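Local atomic coordinates of fanconi-associated nuclease 1 homolog (Pseudomonas aeruginosa, PDB entry 5Y7Q), a protein that belongs to the FAN1 family of nucleases, carries HTH, SAP and VRR-NUC domains in a single chain, and is held here with bound DNA. Residues Ala71-Leu76 against Ala82-Met87; Asn408-Ser413 against Ile530-Ala535. One frame throughout, in Å; residues are numbered along the deposited sequence.

Interaction 1: Ala71-Leu76 against Ala82-Met87. With nucleotides of chain B.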
# COMPACT_ATOMS: atom_id res chain seq x y z
N ALA A 71 -20.85 14.07 21.72
CA ALA A 71 -21.95 14.22 22.68
C ALA A 71 -23.30 14.23 21.99
O ALA A 71 -24.24 13.51 22.40
CB ALA A 71 -21.76 15.50 23.50
N ALA A 72 -23.44 15.04 20.94
CA ALA A 72 -24.71 15.13 20.25
C ALA A 72 -25.13 13.76 19.73
O ALA A 72 -26.27 13.33 19.93
CB ALA A 72 -24.64 16.15 19.12
N PHE A 73 -24.18 13.03 19.12
CA PHE A 73 -24.47 11.69 18.63
C PHE A 73 -24.96 10.78 19.74
O PHE A 73 -25.90 9.99 19.54
CB PHE A 73 -23.22 11.10 17.98
CG PHE A 73 -23.42 9.73 17.40
CD1 PHE A 73 -23.76 9.57 16.08
CD2 PHE A 73 -23.27 8.59 18.19
CE1 PHE A 73 -23.95 8.32 15.55
CE2 PHE A 73 -23.45 7.34 17.65
CZ PHE A 73 -23.80 7.20 16.33
N ALA A 74 -24.33 10.84 20.92
CA ALA A 74 -24.83 10.08 22.06
C ALA A 74 -26.28 10.44 22.41
O ALA A 74 -27.03 9.60 22.94
CB ALA A 74 -23.94 10.31 23.28
N GLU A 75 -26.71 11.67 22.12
CA GLU A 75 -28.10 12.01 22.40
C GLU A 75 -29.10 11.42 21.40
O GLU A 75 -30.30 11.40 21.69
CB GLU A 75 -28.27 13.54 22.44
CG GLU A 75 -27.28 14.24 23.34
CD GLU A 75 -27.20 13.60 24.71
OE1 GLU A 75 -28.27 13.38 25.33
OE2 GLU A 75 -26.07 13.32 25.17
N LEU A 76 -28.66 10.94 20.25
CA LEU A 76 -29.61 10.56 19.22
C LEU A 76 -30.35 9.28 19.59
O LEU A 76 -29.80 8.38 20.23
CB LEU A 76 -28.89 10.34 17.90
CG LEU A 76 -28.55 11.66 17.23
CD1 LEU A 76 -27.48 11.42 16.19
CD2 LEU A 76 -29.84 12.26 16.64
N ALA A 82 -28.19 4.75 13.84
CA ALA A 82 -27.99 3.67 12.87
C ALA A 82 -28.02 4.21 11.45
O ALA A 82 -27.17 3.86 10.62
CB ALA A 82 -29.07 2.60 13.04
N LEU A 83 -29.00 5.06 11.15
CA LEU A 83 -29.09 5.64 9.82
C LEU A 83 -27.83 6.40 9.49
O LEU A 83 -27.28 6.26 8.39
CB LEU A 83 -30.30 6.55 9.71
CG LEU A 83 -30.39 7.11 8.30
CD1 LEU A 83 -30.52 5.94 7.33
CD2 LEU A 83 -31.57 8.09 8.19
N LEU A 84 -27.34 7.19 10.45
CA LEU A 84 -26.11 7.92 10.21
C LEU A 84 -24.99 6.99 9.80
O LEU A 84 -24.36 7.16 8.74
CB LEU A 84 -25.69 8.69 11.46
CG LEU A 84 -24.62 9.71 11.09
CD1 LEU A 84 -25.12 10.52 9.91
CD2 LEU A 84 -24.34 10.62 12.27
N VAL A 85 -24.75 5.96 10.61
CA VAL A 85 -23.60 5.12 10.34
C VAL A 85 -23.74 4.46 8.98
O VAL A 85 -22.77 4.37 8.20
CB VAL A 85 -23.44 4.11 11.49
CG1 VAL A 85 -22.38 3.13 11.16
CG2 VAL A 85 -23.07 4.87 12.75
N ARG A 86 -24.98 4.07 8.63
CA ARG A 86 -25.21 3.55 7.28
C ARG A 86 -24.77 4.54 6.21
O ARG A 86 -24.08 4.16 5.26
CB ARG A 86 -26.66 3.17 7.10
CG ARG A 86 -27.08 2.02 7.94
CD ARG A 86 -26.28 0.80 7.65
NE ARG A 86 -27.04 -0.35 8.10
CZ ARG A 86 -26.76 -1.62 7.82
NH1 ARG A 86 -25.70 -1.91 7.09
NH2 ARG A 86 -27.56 -2.59 8.27
N MET A 87 -25.15 5.82 6.33
CA MET A 87 -24.73 6.76 5.29
C MET A 87 -23.21 6.92 5.25
O MET A 87 -22.61 7.00 4.17
CB MET A 87 -25.42 8.11 5.48
CG MET A 87 -26.96 8.02 5.51
SD MET A 87 -27.81 9.48 6.08
CE MET A 87 -27.31 10.60 4.81
P DG B 10 -26.19 -6.22 6.91
OP1 DG B 10 -27.59 -6.60 7.20
OP2 DG B 10 -25.62 -4.92 7.30
O5' DG B 10 -25.33 -7.41 7.50
C5' DG B 10 -25.65 -8.74 7.13
C4' DG B 10 -24.47 -9.64 7.34
O4' DG B 10 -23.46 -9.30 6.37
C3' DG B 10 -23.82 -9.49 8.71
O3' DG B 10 -23.85 -10.72 9.40
C2' DG B 10 -22.39 -9.05 8.43
C1' DG B 10 -22.20 -9.38 6.96
N9 DG B 10 -21.33 -8.42 6.31
C8 DG B 10 -21.34 -7.06 6.46
N7 DG B 10 -20.43 -6.45 5.76
C5 DG B 10 -19.76 -7.49 5.11
C6 DG B 10 -18.67 -7.45 4.21
O6 DG B 10 -18.04 -6.45 3.79
N1 DG B 10 -18.30 -8.74 3.79
C2 DG B 10 -18.92 -9.91 4.21
N2 DG B 10 -18.44 -11.06 3.71
N3 DG B 10 -19.94 -9.95 5.04
C4 DG B 10 -20.30 -8.71 5.45
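F73 of helix 64-75 meets L84 and V85 of helix 78-89, joining two successive helices of the FAN1-type HTH domain. The junction is purely apolar and small, burying 122 Å² in all, and its three touching residues are buried. L84 brings one branch, CD2, to the edge of the F73 ring and close to its plane. L84 CD2 sits 4.0 Å from F73 CD1 and equally far from F73 CE1, so it straddles one ring bond. At the end of the ring, F73 CZ lies 4.3 Å from V85 CG2, which approaches obliquely. Both F73 and L84 start out toward the opposite helix. In F73, CG is anti to the backbone N (chi1 -178°), which carries the ring outward to bridge backbones whose nearest CA atoms, F73 CA and L84 CA, are 9.4 Å apart.

Helix 42-57 packs against F73 and V85: F47 and L51 meet F73, and F47 and Y43 touch V85. F73 O accepts a hydrogen bond from L76 N at the end of its own helix and another from Q81 NE2 of helix 78-89, the second tying the two helices through polar atoms.

One residue beyond V85, the R86 side chain extends from helix 78-89 toward the DNA. Its guanidinium is also engaged within the protein, by a salt bridge from NH2 to E104 and a cation-pi contact with Y43, which would help fix its orientation. The phosphate of DG10 of chain B presents OP2 at the edge of the guanidinium, near its plane, where both terminal nitrogens converge on it. R86 NH1 donates to DG10 OP2 of chain B at 3.0 Å (N-H...O angle 151°), and R86 NH2 reaches the same oxygen at 3.2 Å, bent to 142°.

Interaction 2: Asn408-Ser413 against Ile530-Ala535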
# COMPACT_ATOMS: atom_id res chain seq x y z
N ASN A 408 10.84 -15.07 -3.19
CA ASN A 408 11.02 -14.30 -1.96
C ASN A 408 9.91 -14.53 -0.93
O ASN A 408 10.05 -14.07 0.20
CB ASN A 408 11.25 -12.78 -2.20
CG ASN A 408 9.99 -12.00 -2.49
OD1 ASN A 408 9.06 -11.97 -1.69
ND2 ASN A 408 9.97 -11.31 -3.64
N GLY A 409 8.89 -15.32 -1.24
CA GLY A 409 7.91 -15.66 -0.22
C GLY A 409 8.38 -16.71 0.78
O GLY A 409 7.95 -16.69 1.94
N LEU A 410 9.22 -17.64 0.36
CA LEU A 410 9.68 -18.66 1.31
C LEU A 410 10.68 -18.08 2.30
O LEU A 410 10.53 -18.26 3.52
CB LEU A 410 10.28 -19.85 0.57
CG LEU A 410 11.08 -20.71 1.55
CD1 LEU A 410 10.14 -21.46 2.49
CD2 LEU A 410 12.02 -21.64 0.80
N ILE A 411 11.69 -17.36 1.81
CA ILE A 411 12.70 -16.82 2.71
C ILE A 411 12.10 -15.75 3.63
O ILE A 411 12.38 -15.74 4.84
CB ILE A 411 13.88 -16.30 1.90
CG1 ILE A 411 14.55 -17.49 1.25
CG2 ILE A 411 14.85 -15.55 2.78
CD1 ILE A 411 15.71 -17.15 0.40
N ASN A 412 11.29 -14.84 3.08
CA ASN A 412 10.62 -13.87 3.95
C ASN A 412 9.74 -14.58 4.96
O ASN A 412 9.75 -14.22 6.15
CB ASN A 412 9.80 -12.87 3.15
CG ASN A 412 10.67 -11.95 2.34
OD1 ASN A 412 11.89 -12.08 2.35
ND2 ASN A 412 10.05 -11.04 1.60
N SER A 413 9.02 -15.62 4.54
CA SER A 413 8.18 -16.33 5.49
C SER A 413 9.00 -16.90 6.63
O SER A 413 8.70 -16.66 7.80
CB SER A 413 7.39 -17.41 4.78
OG SER A 413 6.37 -16.81 4.00
N ILE A 530 12.76 -22.44 -6.38
CA ILE A 530 13.71 -23.11 -5.51
C ILE A 530 13.49 -24.62 -5.66
O ILE A 530 12.36 -25.11 -5.66
CB ILE A 530 13.54 -22.61 -4.06
CG1 ILE A 530 14.67 -23.19 -3.17
CG2 ILE A 530 12.09 -22.91 -3.55
CD1 ILE A 530 14.89 -22.47 -1.82
N GLN A 531 14.57 -25.37 -5.84
CA GLN A 531 14.43 -26.81 -5.95
C GLN A 531 15.22 -27.49 -4.85
O GLN A 531 16.31 -27.04 -4.45
CB GLN A 531 14.85 -27.34 -7.34
CG GLN A 531 15.85 -26.53 -8.13
CD GLN A 531 16.47 -27.36 -9.25
OE1 GLN A 531 16.01 -28.47 -9.55
NE2 GLN A 531 17.53 -26.84 -9.87
N PHE A 532 14.64 -28.57 -4.34
CA PHE A 532 15.17 -29.33 -3.23
C PHE A 532 15.43 -30.76 -3.68
O PHE A 532 14.66 -31.34 -4.45
CB PHE A 532 14.21 -29.33 -2.03
CG PHE A 532 13.95 -27.96 -1.45
CD1 PHE A 532 14.95 -27.27 -0.79
CD2 PHE A 532 12.70 -27.37 -1.57
CE1 PHE A 532 14.71 -26.01 -0.26
CE2 PHE A 532 12.45 -26.12 -1.04
CZ PHE A 532 13.45 -25.44 -0.39
N TRP A 533 16.53 -31.30 -3.17
CA TRP A 533 16.84 -32.72 -3.28
C TRP A 533 16.88 -33.19 -1.83
O TRP A 533 17.93 -33.06 -1.16
CB TRP A 533 18.16 -32.95 -4.01
CG TRP A 533 18.22 -32.52 -5.48
CD1 TRP A 533 17.95 -33.30 -6.58
CD2 TRP A 533 18.62 -31.24 -6.00
NE1 TRP A 533 18.16 -32.59 -7.74
CE2 TRP A 533 18.58 -31.32 -7.41
CE3 TRP A 533 19.01 -30.03 -5.40
CZ2 TRP A 533 18.90 -30.24 -8.24
CZ3 TRP A 533 19.34 -28.95 -6.24
CH2 TRP A 533 19.28 -29.06 -7.64
N PRO A 534 15.74 -33.63 -1.28
CA PRO A 534 15.70 -33.99 0.16
C PRO A 534 16.57 -35.15 0.53
O PRO A 534 16.85 -35.31 1.73
CB PRO A 534 14.21 -34.31 0.40
CG PRO A 534 13.60 -34.44 -0.96
CD PRO A 534 14.39 -33.54 -1.86
N ALA A 535 17.00 -35.97 -0.43
CA ALA A 535 17.88 -37.10 -0.12
C ALA A 535 19.21 -36.62 0.46
O ALA A 535 19.66 -37.09 1.51
CB ALA A 535 18.13 -37.95 -1.37
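The mixed five-stranded sheet that includes the strands of the VRR-NUC domain, a member of the PD-(D/E)XK nuclease superfamily, meets helix 409-418 here, through L410 on the helix and I530 and F532 on strand 529-533. L410 supplies the helix side of the contact with a single branch, CD2. L410 CD2 lies 4.0 Å from I530 CD1, the tip of the isoleucine, and the two side chains cross at about a right angle. The same L410 CD2 stands 4.2 Å from F532 CZ, at the edge of the phenyl ring and near its plane. I530 and F532 are two residues apart on an extended strand and both point toward the helix. For I530, the longer branch CG1 is anti to the backbone N (chi1 -173°), and the nearly straight continuation at chi2 takes CD1 out to the leucine. The contact is light, burying 95 Å².

Beside L410, the first helical turn is fastened by S413, whose OG donates to G409 O at an angle of 162° at the oxygen. The S413 backbone N donates to that oxygen too, and S413 OG in turn accepts from Y487 N.

Around the contact, strand 529-533 runs antiparallel to both its neighbours, 402-405 and 538-545; I530 and F532 pair through their backbones with H404 and A402 of the stretch leading up to helix 409-418. Helix 493-502 packs against L410 through A499 and against F532 through L495, Q498 and C502, while I411 fits against M541 of strand 538-545 and W511 and F512 of helix 505-517.

Interactions 1 and 2 lie on opposite sides of the chain's centre, about 31 and 27 Å from it, with their own centres about 53 Å apart. Their nearest atoms remain about 35 Å from each other, which excludes direct contact. They follow in series along the chain: 71-76 with 82-87 is a short-range helix pair, whereas 408-413 with 530-535 joins parts more than a hundred residues apart. Bound DNA relates to them differently. Within interaction 1, R86 contacts the DG10 phosphate of chain B directly, while the nearest atom of interaction 2 stops about 7 Å short of the nucleic acid.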